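Local coordinates for protein toll-like receptor 13 (Mus musculus, PDB 4Z0C) that recognises and binds bacterial 23S ribosomal RNA through its extracellular leucine-rich repeat region and signals through MYD88 and TRAF6 to activate NF-kappa-B and inflammatory responses, at residues K288-A293 and G311-L316; Y318-E323 and L340-N345; L381-N386 and L405-C410. All coordinates share one frame; numbering follows the deposited sequence.

Interaction 1 of 3, residues K288-A293 and G311-L316. With NAG (2-acetamido-2-deoxy-beta-D-glucopyranose), chain O.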
loop_
_atom_site.group_PDB
_atom_site.type_symbol
_atom_site.label_atom_id
_atom_site.label_comp_id
_atom_site.label_asym_id
_atom_site.label_seq_id
_atom_site.Cartn_x
_atom_site.Cartn_y
_atom_site.Cartn_z
ATOM N N LYS A 288 32.388 12.979 -12.203
ATOM C CA LYS A 288 31.622 13.845 -13.100
ATOM C C LYS A 288 32.325 14.158 -14.423
ATOM O O LYS A 288 32.564 15.315 -14.763
ATOM C CB LYS A 288 31.104 15.117 -12.393
ATOM C CG LYS A 288 29.996 14.830 -11.377
ATOM C CD LYS A 288 29.364 16.108 -10.814
ATOM C CE LYS A 288 28.612 15.845 -9.503
ATOM N NZ LYS A 288 28.111 17.095 -8.845
ATOM N N ASN A 289 32.631 13.102 -15.165
ATOM C CA ASN A 289 33.071 13.244 -16.544
ATOM C C ASN A 289 34.442 13.887 -16.602
ATOM O O ASN A 289 34.742 14.751 -17.431
ATOM C CB ASN A 289 32.044 14.052 -17.328
ATOM C CG ASN A 289 32.329 14.103 -18.788
ATOM O OD1 ASN A 289 32.809 13.135 -19.389
ATOM N ND2 ASN A 289 32.074 15.266 -19.373
ATOM N N VAL A 290 35.281 13.416 -15.703
ATOM C CA VAL A 290 36.598 13.968 -15.537
ATOM C C VAL A 290 37.597 13.125 -16.365
ATOM O O VAL A 290 38.662 13.594 -16.735
ATOM C CB VAL A 290 36.902 14.048 -14.010
ATOM C CG1 VAL A 290 38.099 13.217 -13.628
ATOM C CG2 VAL A 290 37.075 15.487 -13.589
ATOM N N THR A 291 37.209 11.903 -16.714
ATOM C CA THR A 291 38.089 10.994 -17.445
ATOM C C THR A 291 37.319 9.946 -18.262
ATOM O O THR A 291 36.107 9.825 -18.148
ATOM C CB THR A 291 39.031 10.245 -16.480
ATOM O OG1 THR A 291 40.032 9.533 -17.222
ATOM C CG2 THR A 291 38.243 9.244 -15.655
ATOM N N ASN A 292 38.034 9.219 -19.113
ATOM C CA ASN A 292 37.508 8.020 -19.744
ATOM C C ASN A 292 38.370 6.804 -19.411
ATOM O O ASN A 292 39.245 6.901 -18.561
ATOM C CB ASN A 292 37.271 8.188 -21.260
ATOM C CG ASN A 292 38.531 8.566 -22.052
ATOM O OD1 ASN A 292 39.679 8.352 -21.627
ATOM N ND2 ASN A 292 38.301 9.103 -23.250
ATOM N N ALA A 293 38.122 5.667 -20.057
ATOM C CA ALA A 293 38.824 4.434 -19.692
ATOM C C ALA A 293 40.323 4.570 -19.849
ATOM O O ALA A 293 41.092 4.054 -19.031
ATOM C CB ALA A 293 38.339 3.276 -20.520
ATOM N N GLY A 311 32.861 7.746 -9.720
ATOM C CA GLY A 311 31.436 7.944 -9.920
ATOM C C GLY A 311 31.067 9.070 -10.867
ATOM O O GLY A 311 31.728 10.102 -10.896
ATOM N N GLN A 312 29.992 8.865 -11.623
ATOM C CA GLN A 312 29.450 9.863 -12.550
ATOM C C GLN A 312 30.367 10.186 -13.737
ATOM O O GLN A 312 30.308 11.285 -14.288
ATOM C CB GLN A 312 29.061 11.151 -11.818
ATOM C CG GLN A 312 27.911 11.004 -10.826
ATOM C CD GLN A 312 27.544 12.313 -10.168
ATOM O OE1 GLN A 312 28.056 12.656 -9.106
ATOM N NE2 GLN A 312 26.697 13.087 -10.835
ATOM N N ASN A 313 31.222 9.243 -14.123
ATOM C CA ASN A 313 31.972 9.386 -15.373
ATOM C C ASN A 313 31.207 8.821 -16.560
ATOM O O ASN A 313 31.324 7.636 -16.899
ATOM C CB ASN A 313 33.374 8.801 -15.248
ATOM C CG ASN A 313 34.298 9.721 -14.463
ATOM O OD1 ASN A 313 34.588 10.832 -14.910
ATOM N ND2 ASN A 313 34.742 9.279 -13.281
ATOM N N SER A 314 30.428 9.701 -17.183
ATOM C CA SER A 314 29.462 9.326 -18.200
ATOM C C SER A 314 30.057 8.659 -19.451
ATOM O O SER A 314 29.347 7.982 -20.195
ATOM C CB SER A 314 28.626 10.554 -18.579
ATOM O OG SER A 314 29.442 11.706 -18.722
ATOM N N ASP A 315 31.353 8.833 -19.675
ATOM C CA ASP A 315 32.005 8.205 -20.830
ATOM C C ASP A 315 32.494 6.782 -20.561
ATOM O O ASP A 315 33.101 6.153 -21.440
ATOM C CB ASP A 315 33.164 9.064 -21.345
ATOM C CG ASP A 315 32.690 10.241 -22.180
ATOM O OD1 ASP A 315 31.511 10.251 -22.590
ATOM O OD2 ASP A 315 33.497 11.166 -22.414
ATOM N N LEU A 316 32.262 6.282 -19.349
ATOM C CA LEU A 316 32.557 4.882 -19.068
ATOM C C LEU A 316 31.308 4.049 -19.428
ATOM O O LEU A 316 30.293 4.083 -18.722
ATOM C CB LEU A 316 32.969 4.668 -17.606
ATOM C CG LEU A 316 34.220 5.369 -17.063
ATOM C CD1 LEU A 316 34.529 4.905 -15.641
ATOM C CD2 LEU A 316 35.442 5.183 -17.988
HETATM C C1 NAG O . 32.393 14.316 -22.114
HETATM C C2 NAG O . 31.174 15.201 -22.251
HETATM C C3 NAG O . 31.160 15.596 -23.717
HETATM C C4 NAG O . 32.483 16.316 -24.056
HETATM C C5 NAG O . 33.726 15.731 -23.338
HETATM C C6 NAG O . 34.858 16.741 -23.176
HETATM C C7 NAG O . 29.013 15.096 -21.124
HETATM C C8 NAG O . 27.977 14.199 -20.530
HETATM N N2 NAG O . 29.990 14.499 -21.791
HETATM O O3 NAG O . 30.026 16.396 -23.965
HETATM O O4 NAG O . 32.689 16.269 -25.459
HETATM O O5 NAG O . 33.461 15.218 -22.042
HETATM O O6 NAG O . 35.904 16.124 -22.457
HETATM O O7 NAG O . 28.917 16.310 -20.996
HETATM O O HOH W 1 33.412 10.727 -18.514
#
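N313 reaches from the loop 311-316 into the bend of 288-293, and its side chain can be followed atom by atom. CB passes 4.1 Å from T291 O. With CG turned beside its own backbone N (chi1 -76°), the amide reaches the backbone N atoms of 289-291, and CG comes 3.8 Å from N289 N. At the tip, OD1 accepts a hydrogen bond from V290 N at 2.8 Å, V290 N standing almost straight out from the C=O (175°), with the N-H bent to 150°; T291 N adds a weak one at 3.4 Å. The other branch, ND2, donates to the carbonyls of L310 and F286. This is the asparagine ladder of leucine-rich repeats, in which the consensus asparagine ties its own turn to the preceding one; here it joins repeat 12 to repeat 11. Beside it K288 and Q312 run together in extended form, Q312 OE1 lying 3.3 Å from K288 CE, and K288 NZ makes a weak hydrogen bond to the W259 carbonyl. A water bridges the other end of the contact, donating to N289 OD1 and T291 O and accepting from D315 N. N289, a predicted N-glycosylation site, sits against an N-acetylglucosamine; its ND2 donates to the sugar's ring oxygen O5 (3.0 Å) and to L261 O. The sugar also meets the loop 311-316: its methyl C8 is 3.4 Å from S314 OG.

Interaction 2 of 3, residues Y318-E323 and L340-N345. With NAG (2-acetamido-2-deoxy-beta-D-glucopyranose), chain P; NAG (2-acetamido-2-deoxy-beta-D-glucopyranose), chain Q.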
loop_
_atom_site.group_PDB
_atom_site.type_symbol
_atom_site.label_atom_id
_atom_site.label_comp_id
_atom_site.label_asym_id
_atom_site.label_seq_id
_atom_site.Cartn_x
_atom_site.Cartn_y
_atom_site.Cartn_z
ATOM N N TYR A 318 31.809 0.707 -21.304
ATOM C CA TYR A 318 32.309 -0.634 -21.021
ATOM C C TYR A 318 33.744 -0.594 -20.476
ATOM O O TYR A 318 34.511 0.341 -20.749
ATOM C CB TYR A 318 32.223 -1.548 -22.243
ATOM C CG TYR A 318 32.962 -1.050 -23.462
ATOM C CD1 TYR A 318 32.329 -0.249 -24.406
ATOM C CD2 TYR A 318 34.293 -1.402 -23.682
ATOM C CE1 TYR A 318 33.006 0.202 -25.527
ATOM C CE2 TYR A 318 34.982 -0.955 -24.803
ATOM C CZ TYR A 318 34.335 -0.152 -25.713
ATOM O OH TYR A 318 35.018 0.295 -26.812
ATOM N N LEU A 319 34.086 -1.606 -19.687
ATOM C CA LEU A 319 35.442 -1.783 -19.206
ATOM C C LEU A 319 35.847 -3.227 -19.431
ATOM O O LEU A 319 35.424 -4.117 -18.711
ATOM C CB LEU A 319 35.545 -1.405 -17.723
ATOM C CG LEU A 319 35.418 0.088 -17.423
ATOM C CD1 LEU A 319 34.977 0.308 -15.979
ATOM C CD2 LEU A 319 36.743 0.789 -17.684
ATOM N N ASN A 320 36.660 -3.467 -20.445
ATOM C CA ASN A 320 37.045 -4.834 -20.754
ATOM C C ASN A 320 38.498 -4.956 -21.173
ATOM O O ASN A 320 38.861 -5.898 -21.866
ATOM C CB ASN A 320 36.115 -5.424 -21.827
ATOM C CG ASN A 320 36.173 -4.664 -23.152
ATOM O OD1 ASN A 320 36.656 -3.532 -23.215
ATOM N ND2 ASN A 320 35.665 -5.294 -24.217
ATOM N N ASP A 321 39.334 -4.018 -20.729
ATOM C CA ASP A 321 40.681 -3.914 -21.280
ATOM C C ASP A 321 41.765 -3.483 -20.292
ATOM O O ASP A 321 42.421 -2.453 -20.490
ATOM C CB ASP A 321 40.667 -2.945 -22.459
ATOM C CG ASP A 321 41.824 -3.153 -23.379
ATOM O OD1 ASP A 321 42.316 -4.299 -23.456
ATOM O OD2 ASP A 321 42.260 -2.161 -23.993
ATOM N N SER A 322 41.916 -4.241 -19.209
ATOM C CA SER A 322 43.021 -4.032 -18.279
ATOM C C SER A 322 43.135 -2.619 -17.701
ATOM O O SER A 322 44.214 -2.216 -17.287
ATOM C CB SER A 322 44.339 -4.451 -18.942
ATOM O OG SER A 322 44.240 -5.767 -19.465
ATOM N N GLU A 323 42.029 -1.878 -17.661
ATOM C CA GLU A 323 42.033 -0.487 -17.172
ATOM C C GLU A 323 42.628 -0.279 -15.782
ATOM O O GLU A 323 43.231 0.763 -15.502
ATOM C CB GLU A 323 40.625 0.119 -17.214
ATOM C CG GLU A 323 40.198 0.622 -18.593
ATOM C CD GLU A 323 39.664 -0.471 -19.510
ATOM O OE1 GLU A 323 39.636 -0.233 -20.741
ATOM O OE2 GLU A 323 39.291 -1.565 -19.015
ATOM N N LEU A 340 27.840 2.426 -17.493
ATOM C CA LEU A 340 28.382 1.108 -17.769
ATOM C C LEU A 340 27.288 0.116 -18.117
ATOM O O LEU A 340 26.283 0.014 -17.400
ATOM C CB LEU A 340 29.153 0.606 -16.553
ATOM C CG LEU A 340 30.440 1.380 -16.234
ATOM C CD1 LEU A 340 30.921 1.064 -14.823
ATOM C CD2 LEU A 340 31.524 1.047 -17.287
ATOM N N SER A 341 27.468 -0.602 -19.225
ATOM C CA SER A 341 26.576 -1.706 -19.521
ATOM C C SER A 341 27.359 -2.997 -19.692
ATOM O O SER A 341 26.790 -4.080 -19.714
ATOM C CB SER A 341 25.689 -1.410 -20.735
ATOM O OG SER A 341 26.433 -1.316 -21.936
ATOM N N PHE A 342 28.674 -2.899 -19.785
ATOM C CA PHE A 342 29.453 -4.122 -19.917
ATOM C C PHE A 342 30.720 -4.057 -19.106
ATOM O O PHE A 342 31.426 -3.049 -19.123
ATOM C CB PHE A 342 29.776 -4.442 -21.389
ATOM C CG PHE A 342 30.418 -5.791 -21.580
ATOM C CD1 PHE A 342 29.655 -6.950 -21.523
ATOM C CD2 PHE A 342 31.780 -5.904 -21.805
ATOM C CE1 PHE A 342 30.250 -8.196 -21.692
ATOM C CE2 PHE A 342 32.382 -7.145 -21.976
ATOM C CZ PHE A 342 31.626 -8.284 -21.923
ATOM N N ILE A 343 31.003 -5.135 -18.387
ATOM C CA ILE A 343 32.221 -5.202 -17.591
ATOM C C ILE A 343 32.615 -6.668 -17.523
ATOM O O ILE A 343 31.748 -7.542 -17.512
ATOM C CB ILE A 343 31.993 -4.593 -16.180
ATOM C CG1 ILE A 343 33.306 -4.235 -15.493
ATOM C CG2 ILE A 343 31.115 -5.495 -15.302
ATOM C CD1 ILE A 343 33.142 -3.067 -14.569
ATOM N N ASN A 344 33.909 -6.959 -17.534
ATOM C CA ASN A 344 34.326 -8.359 -17.496
ATOM C C ASN A 344 35.644 -8.652 -16.776
ATOM O O ASN A 344 36.167 -7.838 -16.045
ATOM C CB ASN A 344 34.335 -8.948 -18.911
ATOM C CG ASN A 344 35.506 -8.453 -19.753
ATOM O OD1 ASN A 344 36.365 -7.691 -19.289
ATOM N ND2 ASN A 344 35.547 -8.893 -21.003
ATOM N N ASN A 345 36.177 -9.832 -17.053
ATOM C CA ASN A 345 37.382 -10.361 -16.436
ATOM C C ASN A 345 38.684 -9.608 -16.712
ATOM O O ASN A 345 39.643 -9.717 -15.961
ATOM C CB ASN A 345 37.554 -11.796 -16.950
ATOM C CG ASN A 345 37.588 -12.788 -15.843
ATOM O OD1 ASN A 345 37.512 -12.391 -14.681
ATOM N ND2 ASN A 345 37.628 -14.083 -16.166
HETATM C C1 NAG P . 35.703 -4.499 -25.428
HETATM C C2 NAG P . 36.532 -5.364 -26.385
HETATM C C3 NAG P . 36.398 -4.915 -27.845
HETATM C C4 NAG P . 34.939 -4.738 -28.237
HETATM C C5 NAG P . 34.228 -3.804 -27.255
HETATM C C6 NAG P . 32.726 -3.691 -27.563
HETATM C C7 NAG P . 38.668 -6.406 -25.675
HETATM C C8 NAG P . 40.152 -6.239 -25.809
HETATM N N2 NAG P . 37.928 -5.331 -25.970
HETATM O O3 NAG P . 36.992 -5.844 -28.734
HETATM O O4 NAG P . 34.870 -4.240 -29.564
HETATM O O5 NAG P . 34.394 -4.214 -25.903
HETATM O O6 NAG P . 32.009 -4.875 -27.254
HETATM O O7 NAG P . 38.210 -7.488 -25.313
HETATM C C1 NAG Q . 37.925 -14.376 -17.538
HETATM C C2 NAG Q . 38.198 -15.641 -16.707
HETATM C C3 NAG Q . 38.151 -16.919 -17.561
HETATM C C4 NAG Q . 36.905 -16.921 -18.447
HETATM C C5 NAG Q . 36.889 -15.623 -19.247
HETATM C C6 NAG Q . 35.812 -15.549 -20.327
HETATM C C7 NAG Q . 39.628 -15.598 -14.678
HETATM C C8 NAG Q . 41.042 -15.775 -14.198
HETATM N N2 NAG Q . 39.472 -15.534 -16.009
HETATM O O3 NAG Q . 38.180 -18.067 -16.738
HETATM O O4 NAG Q . 36.873 -18.047 -19.292
HETATM O O5 NAG Q . 36.752 -14.563 -18.316
HETATM O O6 NAG Q . 34.540 -15.304 -19.768
HETATM O O7 NAG Q . 38.695 -15.513 -13.868
#
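Y318 and L319 run parallel to F342 and I343 as two paired short strands, with L319 N donating to F342 O at 3.1 Å (157° at the hydrogen) and N344 N returning a weak bond to L319 O. L319 and I343 turn to the buried face and run together in the same direction, their CD1 atoms 4.1 Å apart. L340 reaches the same leucine from another direction: the two side chains cross at a slant, L340 CD2 meeting L319 CD1 at 3.8 Å. T347 also touches L319, while W348 and F364 pack on I343. In this leucine-rich repeat solenoid some turns carry a second, very short strand after the asparagine loop; here the pair joins repeats 12 and 13. Y318 and F342 occupy the other face, where their CB atoms meet at 3.9 Å. The F342 ring takes Y318 CB and N320 CB at its edge, near its plane. Farther along, N344 OD1 lies 3.4 Å from N320 CB, although its hydrogen bond is to the backbone N of R346. N320 carries an N-acetylglucosamine, its ND2 joined covalently to C1. Chi1 of 62° sets CG of N320 between its backbone N and carbonyl carbon, and the sugar folds back over one face of the Y318 ring, with the ring oxygen O5 3.5 Å from Y318 CE2.

Interaction 3 of 3, residues L381-N386 and L405-C410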
loop_
_atom_site.group_PDB
_atom_site.type_symbol
_atom_site.label_atom_id
_atom_site.label_comp_id
_atom_site.label_asym_id
_atom_site.label_seq_id
_atom_site.Cartn_x
_atom_site.Cartn_y
_atom_site.Cartn_z
ATOM N N LEU A 381 29.989 -5.746 -2.315
ATOM C CA LEU A 381 29.663 -5.541 -3.718
ATOM C C LEU A 381 28.276 -4.936 -3.775
ATOM O O LEU A 381 27.339 -5.437 -3.140
ATOM C CB LEU A 381 29.715 -6.859 -4.490
ATOM C CG LEU A 381 29.210 -6.809 -5.943
ATOM C CD1 LEU A 381 30.042 -5.868 -6.796
ATOM C CD2 LEU A 381 29.158 -8.201 -6.573
ATOM N N SER A 382 28.152 -3.814 -4.475
ATOM C CA SER A 382 26.839 -3.236 -4.700
ATOM C C SER A 382 26.480 -3.150 -6.186
ATOM O O SER A 382 27.243 -2.621 -6.989
ATOM C CB SER A 382 26.731 -1.865 -4.057
ATOM O OG SER A 382 25.599 -1.188 -4.565
ATOM N N LEU A 383 25.299 -3.659 -6.536
ATOM C CA LEU A 383 24.792 -3.577 -7.905
ATOM C C LEU A 383 23.458 -2.837 -7.941
ATOM O O LEU A 383 22.767 -2.887 -8.961
ATOM C CB LEU A 383 24.599 -4.986 -8.493
ATOM C CG LEU A 383 25.843 -5.885 -8.465
ATOM C CD1 LEU A 383 25.582 -7.306 -8.911
ATOM C CD2 LEU A 383 26.877 -5.279 -9.326
ATOM N N SER A 384 23.089 -2.192 -6.824
ATOM C CA SER A 384 21.799 -1.504 -6.694
ATOM C C SER A 384 21.476 -0.608 -7.858
ATOM O O SER A 384 22.364 0.036 -8.394
ATOM C CB SER A 384 21.720 -0.650 -5.426
ATOM O OG SER A 384 21.558 -1.485 -4.321
ATOM N N ARG A 385 20.195 -0.557 -8.215
ATOM C CA ARG A 385 19.714 0.333 -9.266
ATOM C C ARG A 385 20.347 0.034 -10.607
ATOM O O ARG A 385 20.610 0.943 -11.390
ATOM C CB ARG A 385 19.927 1.808 -8.911
ATOM C CG ARG A 385 19.283 2.195 -7.622
ATOM C CD ARG A 385 18.840 3.652 -7.595
ATOM N NE ARG A 385 18.096 3.888 -6.358
ATOM C CZ ARG A 385 16.772 3.815 -6.245
ATOM N NH1 ARG A 385 16.024 3.533 -7.306
ATOM N NH2 ARG A 385 16.194 4.032 -5.073
ATOM N N ASN A 386 20.584 -1.242 -10.869
ATOM C CA ASN A 386 20.839 -1.683 -12.229
ATOM C C ASN A 386 19.598 -2.370 -12.785
ATOM O O ASN A 386 18.877 -3.035 -12.050
ATOM C CB ASN A 386 22.081 -2.582 -12.309
ATOM C CG ASN A 386 23.395 -1.783 -12.225
ATOM O OD1 ASN A 386 23.789 -1.127 -13.183
ATOM N ND2 ASN A 386 24.065 -1.842 -11.074
ATOM N N LEU A 405 26.207 -8.211 0.009
ATOM C CA LEU A 405 25.784 -8.014 -1.380
ATOM C C LEU A 405 24.555 -7.112 -1.413
ATOM O O LEU A 405 23.531 -7.408 -0.798
ATOM C CB LEU A 405 25.496 -9.366 -2.061
ATOM C CG LEU A 405 24.970 -9.393 -3.513
ATOM C CD1 LEU A 405 25.946 -8.725 -4.510
ATOM C CD2 LEU A 405 24.630 -10.813 -3.973
ATOM N N ASN A 406 24.667 -5.987 -2.105
ATOM C CA ASN A 406 23.539 -5.064 -2.234
ATOM C C ASN A 406 22.982 -5.060 -3.661
ATOM O O ASN A 406 23.644 -4.592 -4.609
ATOM C CB ASN A 406 23.949 -3.648 -1.822
ATOM C CG ASN A 406 22.770 -2.681 -1.788
ATOM O OD1 ASN A 406 21.609 -3.084 -1.898
ATOM N ND2 ASN A 406 23.068 -1.393 -1.654
ATOM N N LEU A 407 21.760 -5.575 -3.783
ATOM C CA LEU A 407 21.031 -5.691 -5.038
ATOM C C LEU A 407 19.707 -4.931 -4.969
ATOM O O LEU A 407 18.795 -5.216 -5.716
ATOM C CB LEU A 407 20.742 -7.166 -5.314
ATOM C CG LEU A 407 21.942 -8.005 -5.737
ATOM C CD1 LEU A 407 21.611 -9.467 -5.616
ATOM C CD2 LEU A 407 22.248 -7.687 -7.189
ATOM N N ALA A 408 19.614 -3.958 -4.075
ATOM C CA ALA A 408 18.382 -3.205 -3.889
ATOM C C ALA A 408 17.991 -2.382 -5.107
ATOM O O ALA A 408 18.839 -1.836 -5.787
ATOM C CB ALA A 408 18.498 -2.300 -2.673
ATOM N N ALA A 409 16.692 -2.322 -5.377
ATOM C CA ALA A 409 16.123 -1.496 -6.441
ATOM C C ALA A 409 16.627 -1.852 -7.832
ATOM O O ALA A 409 16.559 -1.039 -8.758
ATOM C CB ALA A 409 16.301 -0.017 -6.152
ATOM N N CYS A 410 17.120 -3.074 -7.987
ATOM C CA CYS A 410 17.269 -3.621 -9.320
ATOM C C CYS A 410 15.873 -4.055 -9.814
ATOM O O CYS A 410 14.860 -3.689 -9.214
ATOM C CB CYS A 410 18.218 -4.803 -9.304
ATOM S SG CYS A 410 19.903 -4.336 -8.943
#
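S384 and N406 face each other where two neighbouring turns of the leucine-rich repeat solenoid, repeats 15 and 16, stack in parallel. The strands are in register, held by nearly straight bonds: N406 N to L381 O, and L383 N to N406 O at 2.7 Å. On one face each leucine flanks its counterpart, L381 CD2 meeting L405 CD1; just past the strands L383 and L407 pair likewise, L383 CD1 touching L407 CD2 at 3.8 Å. This leucine layer is the repeated hydrophobic interior of the fold. S382 and N406 turn to the other face, with S382 also packed on D358 and N406 on D430. The carboxamide of N406, its CG anti to the backbone N (chi1 -174°), leans forward along the chain so that OD1 accepts from A408 N, which makes an Asx turn; the donor stands above the carbonyl plane. S384 OG sits 2.9 Å from N406 OD1 at an angle too poor for a hydrogen bond, and gives only a weak one to A408 O. That same carbonyl accepts R385 N at 3.1 Å. The R385 guanidinium lies with one face over A409 CB, 3.7 Å from its plane and offset toward the rim. The bound RNA comes to about 7 Å of the contact at the nearest atoms. N386 serves as the ladder asparagine, its ND2 donating to L383 O and to L359 O. One turn later C410 occupies the equivalent position, and its SG lies 3.2 Å from L383 O.

How the interactions relate
Read from the N terminus, the three contacts follow one another in series; none nests within or crosses another. Interaction 1 closes a loop that takes in the helix 293-302 and the strand 307-309, joining repeat 11 to repeat 12. Interaction 2 opens two residues later and closes round the strand 332-334, carrying the stacking on from repeat 12 to repeat 13. These two touch directly: A293 packs on L319 and E323, and L316 O on L340. Interaction 3 closes one turn between repeats 15 and 16, its centre about 18 Å from that of interaction 2, without touching either. Each ties successive turns of the same solenoid.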